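Local structure of aromatic-amino-acid aminotransferase (Burkholderia pseudomallei, 4F4E) at residues Ala95-Ser100 and Ala315-Val320; Ala129-Ala134 and Arg303-Asn308; Ala169-Asp174 and Leu186-Gly191; Lys353-Glu358 and Ala414-Leu419. The protein probably catalyses the pyridoxal-phosphate-dependent transfer of amino groups from aromatic amino acids such as tyrosine to 2-oxoglutarate, working as a homodimer. One frame throughout, in Å; residues are numbered along the deposited sequence. Where two conformers were deposited one is given.

Contact 1. Residues Ala95-Ser100 and Ala315-Val320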
loop_
_atom_site.group_PDB
_atom_site.type_symbol
_atom_site.label_atom_id
_atom_site.label_comp_id
_atom_site.label_asym_id
_atom_site.label_seq_id
_atom_site.Cartn_x
_atom_site.Cartn_y
_atom_site.Cartn_z
ATOM N N ALA A 95 9.826 -10.573 8.325
ATOM C CA ALA A 95 9.521 -11.320 9.521
ATOM C C ALA A 95 10.166 -10.728 10.779
ATOM O O ALA A 95 9.538 -10.652 11.851
ATOM C CB ALA A 95 9.950 -12.768 9.331
ATOM N N ALA A 96 11.410 -10.283 10.677
ATOM C CA ALA A 96 12.110 -9.717 11.842
ATOM C C ALA A 96 11.417 -8.433 12.298
ATOM O O ALA A 96 11.430 -8.122 13.499
ATOM C CB ALA A 96 13.592 -9.403 11.503
ATOM N N TYR A 97 10.908 -7.652 11.337
ATOM C CA TYR A 97 10.154 -6.422 11.648
ATOM C C TYR A 97 8.890 -6.803 12.407
ATOM O O TYR A 97 8.610 -6.234 13.468
ATOM C CB TYR A 97 9.752 -5.679 10.359
ATOM C CG TYR A 97 8.730 -4.583 10.496
ATOM C CD1 TYR A 97 9.115 -3.263 10.739
ATOM C CD2 TYR A 97 7.396 -4.831 10.313
ATOM C CE1 TYR A 97 8.169 -2.267 10.847
ATOM C CE2 TYR A 97 6.453 -3.854 10.436
ATOM C CZ TYR A 97 6.840 -2.545 10.672
ATOM O OH TYR A 97 5.893 -1.545 10.722
ATOM N N ASP A 98 8.178 -7.801 11.893
ATOM C CA ASP A 98 6.951 -8.245 12.514
ATOM C C ASP A 98 7.224 -8.666 13.945
ATOM O O ASP A 98 6.497 -8.315 14.843
ATOM C CB ASP A 98 6.321 -9.407 11.752
ATOM C CG ASP A 98 5.793 -9.023 10.402
ATOM O OD1 ASP A 98 5.478 -7.853 10.215
ATOM O OD2 ASP A 98 5.683 -9.921 9.507
ATOM N N ALA A 99 8.292 -9.429 14.168
ATOM C CA ALA A 99 8.662 -9.846 15.524
ATOM C C ALA A 99 9.038 -8.702 16.444
ATOM O O ALA A 99 8.676 -8.722 17.607
ATOM C CB ALA A 99 9.811 -10.855 15.467
ATOM N N SER A 100 9.804 -7.741 15.948
ATOM C CA SER A 100 10.187 -6.568 16.744
ATOM C C SER A 100 8.995 -5.707 17.098
ATOM O O SER A 100 8.933 -5.124 18.199
ATOM C CB SER A 100 11.212 -5.704 15.978
ATOM O OG SER A 100 12.442 -6.357 15.853
ATOM N N ALA A 315 12.346 -2.042 6.563
ATOM C CA ALA A 315 13.708 -2.513 6.729
ATOM C C ALA A 315 14.516 -1.592 7.648
ATOM O O ALA A 315 15.307 -2.051 8.456
ATOM C CB ALA A 315 14.397 -2.676 5.399
ATOM N N ILE A 316 14.317 -0.287 7.472
ATOM C CA ILE A 316 14.941 0.710 8.321
ATOM C C ILE A 316 14.459 0.635 9.779
ATOM O O ILE A 316 15.278 0.628 10.698
ATOM C CB ILE A 316 14.762 2.104 7.719
ATOM C CG1 ILE A 316 15.521 2.186 6.385
ATOM C CG2 ILE A 316 15.203 3.198 8.654
ATOM C CD1 ILE A 316 17.043 2.020 6.370
ATOM N N VAL A 317 13.152 0.541 10.001
ATOM C CA VAL A 317 12.661 0.423 11.364
ATOM C C VAL A 317 13.223 -0.862 11.959
ATOM O O VAL A 317 13.699 -0.846 13.109
ATOM C CB VAL A 317 11.134 0.442 11.437
ATOM C CG1 VAL A 317 10.597 0.001 12.849
ATOM C CG2 VAL A 317 10.585 1.803 11.041
ATOM N N ALA A 318 13.156 -1.986 11.232
ATOM C CA ALA A 318 13.691 -3.258 11.752
ATOM C C ALA A 318 15.172 -3.135 12.099
ATOM O O ALA A 318 15.628 -3.628 13.170
ATOM C CB ALA A 318 13.494 -4.402 10.739
ATOM N N ALA A 319 15.929 -2.448 11.229
ATOM C CA ALA A 319 17.385 -2.218 11.488
ATOM C C ALA A 319 17.641 -1.419 12.782
ATOM O O ALA A 319 18.545 -1.790 13.561
ATOM C CB ALA A 319 18.063 -1.522 10.288
ATOM N N VAL A 320 16.851 -0.355 12.988
ATOM C CA VAL A 320 16.980 0.500 14.162
ATOM C C VAL A 320 16.639 -0.304 15.410
ATOM O O VAL A 320 17.416 -0.314 16.379
ATOM C CB VAL A 320 16.119 1.751 14.056
ATOM C CG1 VAL A 320 16.013 2.480 15.407
ATOM C CG2 VAL A 320 16.636 2.652 12.945
HETATM O O HOH W 1 14.253 -6.012 13.755
#

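Contact 2. Residues Ala129-Ala134 and Arg303-Asn308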
loop_
_atom_site.group_PDB
_atom_site.type_symbol
_atom_site.label_atom_id
_atom_site.label_comp_id
_atom_site.label_asym_id
_atom_site.label_seq_id
_atom_site.Cartn_x
_atom_site.Cartn_y
_atom_site.Cartn_z
ATOM N N ALA A 129 -2.977 -0.804 8.246
ATOM C CA ALA A 129 -3.277 -1.815 9.280
ATOM C C ALA A 129 -4.765 -1.817 9.624
ATOM O O ALA A 129 -5.400 -2.861 9.763
ATOM C CB ALA A 129 -2.431 -1.606 10.520
ATOM N N LEU A 130 -5.313 -0.615 9.775
ATOM C CA LEU A 130 -6.739 -0.480 9.999
ATOM C C LEU A 130 -7.551 -1.088 8.859
ATOM O O LEU A 130 -8.572 -1.760 9.097
ATOM C CB LEU A 130 -7.154 0.971 10.240
ATOM C CG LEU A 130 -6.717 1.672 11.512
ATOM C CD1 LEU A 130 -6.818 3.230 11.359
ATOM C CD2 LEU A 130 -7.558 1.127 12.704
ATOM N N LYS A 131 -7.118 -0.834 7.625
ATOM C CA LYS A 131 -7.825 -1.310 6.434
ATOM C C LYS A 131 -7.815 -2.835 6.367
ATOM O O LYS A 131 -8.820 -3.471 6.158
ATOM C CB LYS A 131 -7.163 -0.728 5.182
ATOM C CG LYS A 131 -7.707 -1.195 3.844
ATOM C CD LYS A 131 -9.197 -0.961 3.726
ATOM C CE LYS A 131 -9.695 -1.209 2.320
ATOM N NZ LYS A 131 -11.166 -1.429 2.207
ATOM N N ILE A 132 -6.640 -3.430 6.498
ATOM C CA ILE A 132 -6.576 -4.885 6.417
ATOM C C ILE A 132 -7.356 -5.554 7.549
ATOM O O ILE A 132 -8.016 -6.570 7.319
ATOM C CB ILE A 132 -5.142 -5.422 6.197
ATOM C CG1 ILE A 132 -4.228 -5.161 7.356
ATOM C CG2 ILE A 132 -4.555 -4.883 4.873
ATOM C CD1 ILE A 132 -2.853 -5.838 7.187
ATOM N N GLY A 133 -7.315 -4.957 8.753
ATOM C CA GLY A 133 -8.105 -5.419 9.854
ATOM C C GLY A 133 -9.601 -5.298 9.565
ATOM O O GLY A 133 -10.364 -6.239 9.830
ATOM N N ALA A 134 -10.005 -4.132 9.057
ATOM C CA ALA A 134 -11.402 -3.829 8.728
ATOM C C ALA A 134 -11.905 -4.834 7.681
ATOM O O ALA A 134 -12.975 -5.439 7.828
ATOM C CB ALA A 134 -11.549 -2.383 8.210
ATOM N N ARG A 303 -3.141 -9.736 -0.115
ATOM C CA ARG A 303 -2.635 -10.074 -1.425
ATOM C C ARG A 303 -3.536 -9.476 -2.495
ATOM O O ARG A 303 -3.023 -9.077 -3.532
ATOM C CB ARG A 303 -2.535 -11.612 -1.623
ATOM C CG ARG A 303 -2.115 -11.975 -3.021
ATOM C CD ARG A 303 -1.243 -13.224 -3.138
ATOM N NE ARG A 303 -1.308 -13.722 -4.519
ATOM C CZ ARG A 303 -0.743 -13.160 -5.591
ATOM N NH1 ARG A 303 0.001 -12.046 -5.509
ATOM N NH2 ARG A 303 -0.914 -13.738 -6.783
ATOM N N THR A 304 -4.857 -9.466 -2.256
ATOM C CA THR A 304 -5.787 -8.921 -3.233
ATOM C C THR A 304 -5.959 -7.404 -3.163
ATOM O O THR A 304 -6.872 -6.837 -3.787
ATOM C CB THR A 304 -7.163 -9.594 -3.096
ATOM O OG1 THR A 304 -7.631 -9.426 -1.756
ATOM C CG2 THR A 304 -7.036 -11.103 -3.400
ATOM N N ASN A 305 -5.135 -6.762 -2.347
ATOM C CA ASN A 305 -5.152 -5.312 -2.213
ATOM C C ASN A 305 -3.841 -4.795 -2.859
ATOM O O ASN A 305 -3.868 -4.102 -3.901
ATOM C CB ASN A 305 -5.287 -4.962 -0.732
ATOM C CG ASN A 305 -5.297 -3.459 -0.461
ATOM O OD1 ASN A 305 -4.911 -2.656 -1.325
ATOM N ND2 ASN A 305 -5.776 -3.060 0.736
ATOM N N TYR A 306 -2.685 -5.178 -2.300
ATOM C CA TYR A 306 -1.417 -4.610 -2.838
ATOM C C TYR A 306 -0.269 -5.648 -2.943
ATOM O O TYR A 306 0.881 -5.268 -3.207
ATOM C CB TYR A 306 -0.966 -3.399 -2.021
ATOM C CG TYR A 306 -0.839 -3.697 -0.547
ATOM C CD1 TYR A 306 0.290 -4.301 -0.029
ATOM C CD2 TYR A 306 -1.892 -3.463 0.299
ATOM C CE1 TYR A 306 0.337 -4.642 1.308
ATOM C CE2 TYR A 306 -1.860 -3.816 1.635
ATOM C CZ TYR A 306 -0.724 -4.402 2.137
ATOM O OH TYR A 306 -0.658 -4.700 3.505
ATOM N N SER A 307 -0.625 -6.928 -2.778
ATOM C CA SER A 307 0.252 -8.089 -2.996
ATOM C C SER A 307 1.187 -8.324 -1.810
ATOM O O SER A 307 1.171 -9.404 -1.167
ATOM C CB SER A 307 1.046 -7.941 -4.299
ATOM O OG SER A 307 1.311 -9.204 -4.784
ATOM N N ASN A 308 2.018 -7.336 -1.555
ATOM C CA ASN A 308 2.997 -7.425 -0.491
ATOM C C ASN A 308 3.479 -5.998 -0.223
ATOM O O ASN A 308 3.268 -5.120 -1.050
ATOM C CB ASN A 308 4.146 -8.387 -0.865
ATOM C CG ASN A 308 4.593 -8.236 -2.301
ATOM O OD1 ASN A 308 5.142 -7.179 -2.678
ATOM N ND2 ASN A 308 4.314 -9.288 -3.153
#

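Contact 3. Residues Ala169-Asp174 and Leu186-Gly191. With EDO (1,2-ethanediol), chain C.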
loop_
_atom_site.group_PDB
_atom_site.type_symbol
_atom_site.label_atom_id
_atom_site.label_comp_id
_atom_site.label_asym_id
_atom_site.label_seq_id
_atom_site.Cartn_x
_atom_site.Cartn_y
_atom_site.Cartn_z
ATOM N N ALA A 169 -20.653 6.618 17.232
ATOM C CA ALA A 169 -19.668 7.277 18.083
ATOM C C ALA A 169 -20.036 7.120 19.541
ATOM O O ALA A 169 -21.227 7.250 19.926
ATOM C CB ALA A 169 -19.540 8.757 17.727
ATOM N N TYR A 170 -19.046 6.805 20.371
ATOM C CA TYR A 170 -19.240 6.829 21.789
ATOM C C TYR A 170 -18.849 8.206 22.340
ATOM O O TYR A 170 -17.873 8.801 21.861
ATOM C CB TYR A 170 -18.477 5.716 22.534
ATOM C CG TYR A 170 -16.991 5.582 22.232
ATOM C CD1 TYR A 170 -16.061 6.342 22.892
ATOM C CD2 TYR A 170 -16.521 4.652 21.306
ATOM C CE1 TYR A 170 -14.695 6.206 22.628
ATOM C CE2 TYR A 170 -15.157 4.489 21.059
ATOM C CZ TYR A 170 -14.252 5.289 21.698
ATOM O OH TYR A 170 -12.876 5.178 21.433
ATOM N N PRO A 171 -19.624 8.715 23.322
ATOM C CA PRO A 171 -19.198 9.927 24.022
ATOM C C PRO A 171 -17.748 9.801 24.470
ATOM O O PRO A 171 -17.344 8.719 24.900
ATOM C CB PRO A 171 -20.161 10.011 25.217
ATOM C CG PRO A 171 -21.378 9.239 24.788
ATOM C CD PRO A 171 -20.819 8.108 23.955
ATOM N N TYR A 172 -16.981 10.891 24.381
ATOM C CA TYR A 172 -15.571 10.862 24.745
ATOM C C TYR A 172 -15.074 12.232 25.169
ATOM O O TYR A 172 -14.953 12.499 26.377
ATOM C CB TYR A 172 -14.698 10.245 23.614
ATOM C CG TYR A 172 -13.288 10.007 24.068
ATOM C CD1 TYR A 172 -13.004 8.983 24.923
ATOM C CD2 TYR A 172 -12.263 10.906 23.769
ATOM C CE1 TYR A 172 -11.723 8.781 25.423
ATOM C CE2 TYR A 172 -10.989 10.698 24.202
ATOM C CZ TYR A 172 -10.709 9.644 25.045
ATOM O OH TYR A 172 -9.419 9.438 25.543
ATOM N N TYR A 173 -14.860 13.136 24.213
ATOM C CA TYR A 173 -14.397 14.483 24.537
ATOM C C TYR A 173 -15.507 15.329 25.180
ATOM O O TYR A 173 -16.617 15.392 24.647
ATOM C CB TYR A 173 -13.935 15.190 23.275
ATOM C CG TYR A 173 -13.509 16.601 23.574
ATOM C CD1 TYR A 173 -12.344 16.865 24.283
ATOM C CD2 TYR A 173 -14.284 17.671 23.182
ATOM C CE1 TYR A 173 -11.960 18.196 24.577
ATOM C CE2 TYR A 173 -13.918 18.970 23.498
ATOM C CZ TYR A 173 -12.762 19.219 24.175
ATOM O OH TYR A 173 -12.453 20.543 24.414
ATOM N N ASP A 174 -15.195 15.997 26.283
ATOM C CA ASP A 174 -16.166 16.798 27.036
ATOM C C ASP A 174 -15.689 18.263 26.972
ATOM O O ASP A 174 -14.699 18.609 27.600
ATOM C CB ASP A 174 -16.190 16.271 28.468
ATOM C CG ASP A 174 -17.219 16.954 29.348
ATOM O OD1 ASP A 174 -17.563 18.150 29.110
ATOM O OD2 ASP A 174 -17.665 16.258 30.304
ATOM N N LEU A 186 -18.505 4.855 29.034
ATOM C CA LEU A 186 -18.757 3.553 29.578
ATOM C C LEU A 186 -20.221 3.161 29.358
ATOM O O LEU A 186 -20.529 1.988 29.039
ATOM C CB LEU A 186 -18.382 3.515 31.056
ATOM C CG LEU A 186 -17.953 2.086 31.381
ATOM C CD1 LEU A 186 -16.549 1.842 30.816
ATOM C CD2 LEU A 186 -18.033 1.866 32.881
ATOM N N ALA A 187 -21.124 4.123 29.490
ATOM C CA ALA A 187 -22.532 3.816 29.305
ATOM C C ALA A 187 -22.811 3.354 27.880
ATOM O O ALA A 187 -23.552 2.390 27.675
ATOM C CB ALA A 187 -23.436 4.992 29.707
ATOM N N ALA A 188 -22.137 3.974 26.916
ATOM C CA ALA A 188 -22.244 3.579 25.499
ATOM C C ALA A 188 -21.747 2.160 25.291
ATOM O O ALA A 188 -22.422 1.349 24.664
ATOM C CB ALA A 188 -21.479 4.557 24.588
ATOM N N LEU A 189 -20.559 1.850 25.819
ATOM C CA LEU A 189 -20.018 0.508 25.698
ATOM C C LEU A 189 -20.957 -0.510 26.347
ATOM O O LEU A 189 -21.193 -1.580 25.799
ATOM C CB LEU A 189 -18.632 0.422 26.346
ATOM C CG LEU A 189 -17.501 1.276 25.787
ATOM C CD1 LEU A 189 -16.331 1.239 26.782
ATOM C CD2 LEU A 189 -17.104 0.791 24.408
ATOM N N ASN A 190 -21.512 -0.160 27.500
ATOM C CA ASN A 190 -22.469 -1.019 28.222
ATOM C C ASN A 190 -23.809 -1.242 27.509
ATOM O O ASN A 190 -24.675 -2.000 27.997
ATOM C CB ASN A 190 -22.663 -0.490 29.659
ATOM C CG ASN A 190 -21.666 -1.088 30.623
ATOM O OD1 ASN A 190 -21.257 -2.265 30.488
ATOM N ND2 ASN A 190 -21.269 -0.316 31.596
ATOM N N GLY A 191 -23.990 -0.599 26.374
ATOM C CA GLY A 191 -25.123 -0.840 25.486
ATOM C C GLY A 191 -24.825 -1.466 24.140
ATOM O O GLY A 191 -25.753 -1.809 23.395
HETATM C C1 EDO C . -10.595 6.627 23.272
HETATM O O1 EDO C . -10.330 5.982 22.050
HETATM C C2 EDO C . -9.570 6.305 24.370
HETATM O O2 EDO C . -8.314 6.841 24.064
#

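Contact 4. Residues Lys353-Glu358 and Ala414-Leu419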
loop_
_atom_site.group_PDB
_atom_site.type_symbol
_atom_site.label_atom_id
_atom_site.label_comp_id
_atom_site.label_asym_id
_atom_site.label_seq_id
_atom_site.Cartn_x
_atom_site.Cartn_y
_atom_site.Cartn_z
ATOM N N LYS A 353 -1.526 32.479 31.271
ATOM C CA LYS A 353 -1.701 32.918 32.621
ATOM C C LYS A 353 -1.154 34.326 32.876
ATOM O O LYS A 353 -1.851 35.161 33.480
ATOM C CB LYS A 353 -1.010 31.967 33.593
ATOM C CG LYS A 353 -1.338 32.302 35.027
ATOM C CD LYS A 353 -0.735 31.313 36.014
ATOM C CE LYS A 353 -0.905 31.846 37.426
ATOM N NZ LYS A 353 -0.920 30.738 38.421
ATOM N N ALA A 354 0.092 34.562 32.457
ATOM C CA ALA A 354 0.752 35.853 32.700
ATOM C C ALA A 354 0.002 36.956 31.974
ATOM O O ALA A 354 0.028 38.115 32.410
ATOM C CB ALA A 354 2.209 35.808 32.259
ATOM N N ALA A 355 -0.638 36.596 30.857
ATOM C CA ALA A 355 -1.349 37.556 30.004
ATOM C C ALA A 355 -2.667 38.072 30.620
ATOM O O ALA A 355 -3.249 39.055 30.138
ATOM C CB ALA A 355 -1.635 36.951 28.648
ATOM N N GLY A 356 -3.138 37.391 31.664
ATOM C CA GLY A 356 -4.277 37.840 32.444
ATOM C C GLY A 356 -5.596 37.377 31.876
ATOM O O GLY A 356 -6.653 37.868 32.279
ATOM N N ILE A 357 -5.539 36.447 30.930
ATOM C CA ILE A 357 -6.728 35.862 30.327
ATOM C C ILE A 357 -7.715 35.294 31.371
ATOM O O ILE A 357 -7.287 34.685 32.366
ATOM C CB ILE A 357 -6.336 34.717 29.349
ATOM C CG1 ILE A 357 -5.790 35.287 28.038
ATOM C CG2 ILE A 357 -7.528 33.819 29.070
ATOM C CD1 ILE A 357 -6.286 36.707 27.711
ATOM N N GLU A 358 -9.019 35.514 31.111
ATOM C CA GLU A 358 -10.132 34.936 31.879
ATOM C C GLU A 358 -10.093 33.401 31.848
ATOM O O GLU A 358 -9.932 32.768 32.884
ATOM C CB GLU A 358 -11.494 35.451 31.354
ATOM N N ALA A 414 -1.135 36.375 20.233
ATOM C CA ALA A 414 -2.292 36.447 19.344
ATOM C C ALA A 414 -3.539 35.894 20.045
ATOM O O ALA A 414 -4.612 36.512 20.032
ATOM C CB ALA A 414 -2.024 35.732 18.047
ATOM N N ILE A 415 -3.398 34.759 20.716
ATOM C CA ILE A 415 -4.519 34.172 21.464
ATOM C C ILE A 415 -5.011 35.106 22.553
ATOM O O ILE A 415 -6.229 35.353 22.689
ATOM C CB ILE A 415 -4.159 32.779 22.010
ATOM C CG1 ILE A 415 -3.985 31.782 20.854
ATOM C CG2 ILE A 415 -5.226 32.264 22.990
ATOM C CD1 ILE A 415 -3.372 30.453 21.226
ATOM N N ALA A 416 -4.079 35.671 23.306
ATOM C CA ALA A 416 -4.425 36.656 24.320
ATOM C C ALA A 416 -5.204 37.853 23.748
ATOM O O ALA A 416 -6.182 38.346 24.382
ATOM C CB ALA A 416 -3.188 37.095 25.056
ATOM N N ALA A 417 -4.818 38.301 22.555
ATOM C CA ALA A 417 -5.490 39.385 21.895
ATOM C C ALA A 417 -6.926 39.027 21.504
ATOM O O ALA A 417 -7.822 39.849 21.684
ATOM C CB ALA A 417 -4.718 39.876 20.698
ATOM N N VAL A 418 -7.118 37.828 20.975
ATOM C CA VAL A 418 -8.437 37.374 20.516
ATOM C C VAL A 418 -9.359 37.130 21.713
ATOM O O VAL A 418 -10.564 37.431 21.617
ATOM C CB VAL A 418 -8.326 36.092 19.692
ATOM C CG1 VAL A 418 -9.675 35.402 19.516
ATOM C CG2 VAL A 418 -7.655 36.389 18.346
ATOM N N LEU A 419 -8.809 36.620 22.819
ATOM C CA LEU A 419 -9.628 36.293 23.985
ATOM C C LEU A 419 -9.969 37.504 24.877
ATOM O O LEU A 419 -10.780 37.402 25.813
ATOM C CB LEU A 419 -9.024 35.115 24.768
ATOM C CG LEU A 419 -9.141 33.769 24.040
ATOM C CD1 LEU A 419 -8.568 32.682 24.915
ATOM C CD2 LEU A 419 -10.583 33.393 23.657
#

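Contact 1. Residues Ala95-Ser100 and Ala315-Val320
Tyr97 and Ala318 show how a small residue lets two helices come together: their CA atoms, the nearest pair between the two segments, lie 4.7 Å apart. The apolar contacts are few. The methyl CB of Ala318 rests against the stem of the tyrosine, 4.0 Å from Tyr97 CB. Out on the ring, Val317 CG1 approaches Tyr97 CE1 at 3.9 Å and meets the ring at its edge, near its plane. Tyr97 is turned so that CG is anti to the backbone N (chi1 167°), which carries the ring past the neighbouring helix toward strand 278-284, where its hydroxyl is hydrogen-bonded to Gly279 O.

The polar link is indirect. One water lies 2.8 Å from Ser100 OG and donates to Ala318 O at 2.8 Å, joining Ser100, one turn after Tyr97, to the carbonyl of Ala318.

Gln122 of strand 118-124 and Val278 of strand 278-284 also touch the Tyr97 side chain, while Val317 packs on Phe267, Phe271 and Leu273, close in sequence to Lys269, the residue that carries the cofactor. This is the close, alanine-mediated packing of two helices beside the central mixed sheet in the large domain of an aspartate-aminotransferase-like enzyme.

Contact 2. Residues Ala129-Ala134 and Arg303-Asn308
Lys131 and Ile132, neighbours on helix 125-140, each touch one residue of the segment 303-308: the lysine meets Asn305 and the isoleucine meets Tyr306. Lys131 can be followed outward. Its CB points toward the segment but stops short of it, and CG makes the contact, 4.1 Å from Asn305 ND2. A bend at chi2 (55°) turns the chain aside, and CD and CE lead it, nearly extended, past the amide to NZ, which forms a salt bridge with Asp135, one helical turn farther on. The lysine therefore offers a methylene to the amide, and the two side chains cross at a slant.

Ile132 works through its short branch. CG2 lies 4.1 Å from Tyr306 OH and 4.3 Å from Tyr306 CE2, so the methyl group meets the hydroxyl end of the ring at its edge, with the side chains crossing at about a right angle. Tyr306 points its CB past the helix. With CG between the backbone N and the carbonyl carbon (chi1 55°), the far end of the ring comes back nearer to it.

Several hydrogen bonds of residues 303-308 lead to the second subunit. Asn305 ND2 is hydrogen-bonded to OD1 of Asn305 of that subunit, and Tyr306 O accepts from NH2 of Arg277 of the second subunit.

The chemistry is thus divided: van der Waals contacts alone join residues 303-308 to helix 125-140 of the same chain, while hydrogen bonds tie them across the dimer. The nearby carboxylate of Asp135 would probably favour a charged lysine.

Contact 3. Residues Ala169-Asp174 and Leu186-Gly191
Tyr170, whose CB faces Ala188 across the contact, has CG swung between its backbone N and carbonyl carbon (chi1 52°). This sends the ring across strand 146-150 toward strand 197-201 and leaves the stem of the side chain to meet the helix. Two residues on, Tyr172 adopts a different arrangement, with CG anti to the backbone N (chi1 -171°), and its ring reaches the edge of the Tyr170 ring, with CD1 in that ring's plane.

The helix itself is touched through a single methyl group. Ala188 CB packs 3.8 Å from Tyr170 CB and 3.7 Å from Pro171 CD, and so sits against two consecutive residues of the strand.

Away from the helix, the Tyr170 hydroxyl accepts a hydrogen bond of 2.7 Å from O1 of a 1,2-ethanediol and is also bonded to Val199 O on strand 197-201. The diol, probably from the crystallisation liquor, has C1 over one face of Tyr172 and is also hydrogen-bonded to His201 O.

After strand 167-174 the chain makes the antiparallel edge strand 179-180, and helix 182-189 then leads back to strand 197-201. The contact belongs to a beta-alpha-beta-like crossover between the parallel strands 167-174 and 197-201, interrupted by that short edge strand and passing over strand 146-150 in the mixed sheet of the aminotransferase large domain.

Contact 4. Residues Lys353-Glu358 and Ala414-Leu419
A Schellman motif lies at the C-terminal end of the long helix that begins at residue 324, and the residues on either side of its glycine make the contact with the C-terminal helix 408-419. Gly356 takes up a positive phi (87°), and its N is bonded to Lys353 O at 3.2 Å, one of the motif's two bonds back into the last turn. The turn puts Ala355, before the glycine, and Ile357, after it, on the same neighbour.

Ala416 is that neighbour. Its methyl group meets the methyl of Ala355, CB to CB, at 3.9 Å. Ile357, just after the glycine, reaches in with CG1 anti to its carbonyl carbon (chi1 -76°). Its CD1 lies 3.7 Å from Ala416 O and 4.1 Å from Ala416 CB, pressing against both backbone and side chain of the helix. The same CD1 is 4.3 Å from Leu419 CB, so this methyl meets both residues, which are one turn apart on the helix.

Leu419 extends the apolar patch to Phe361 and Leu376, while Ala414 and Ala417 rest on helix 378-388. The arrangement, near the surface, is that of a glycine-terminated helix packed on the C-terminal helix in the small domain of an aspartate-aminotransferase-like enzyme.

Overall arrangement
The four contacts are spread widely over one chain. Along the sequence, contact 3 lies inside the loop closed by contact 2, which itself lies inside that closed by contact 1; contact 4 follows after all three. Contacts 1 and 2 are neighbours, with centres about 19 Å apart and nearest atoms about 8 Å apart. The first borders the loop around Lys269, which carries the pyridoxal phosphate, and the second lies at the dimer interface. Contact 3 is at the other edge of the mixed sheet, its centre about 36 Å from that of contact 1. Contact 4 is about 47 Å from contact 1, centre to centre, although helices 312-322 and 324-354 follow each other directly.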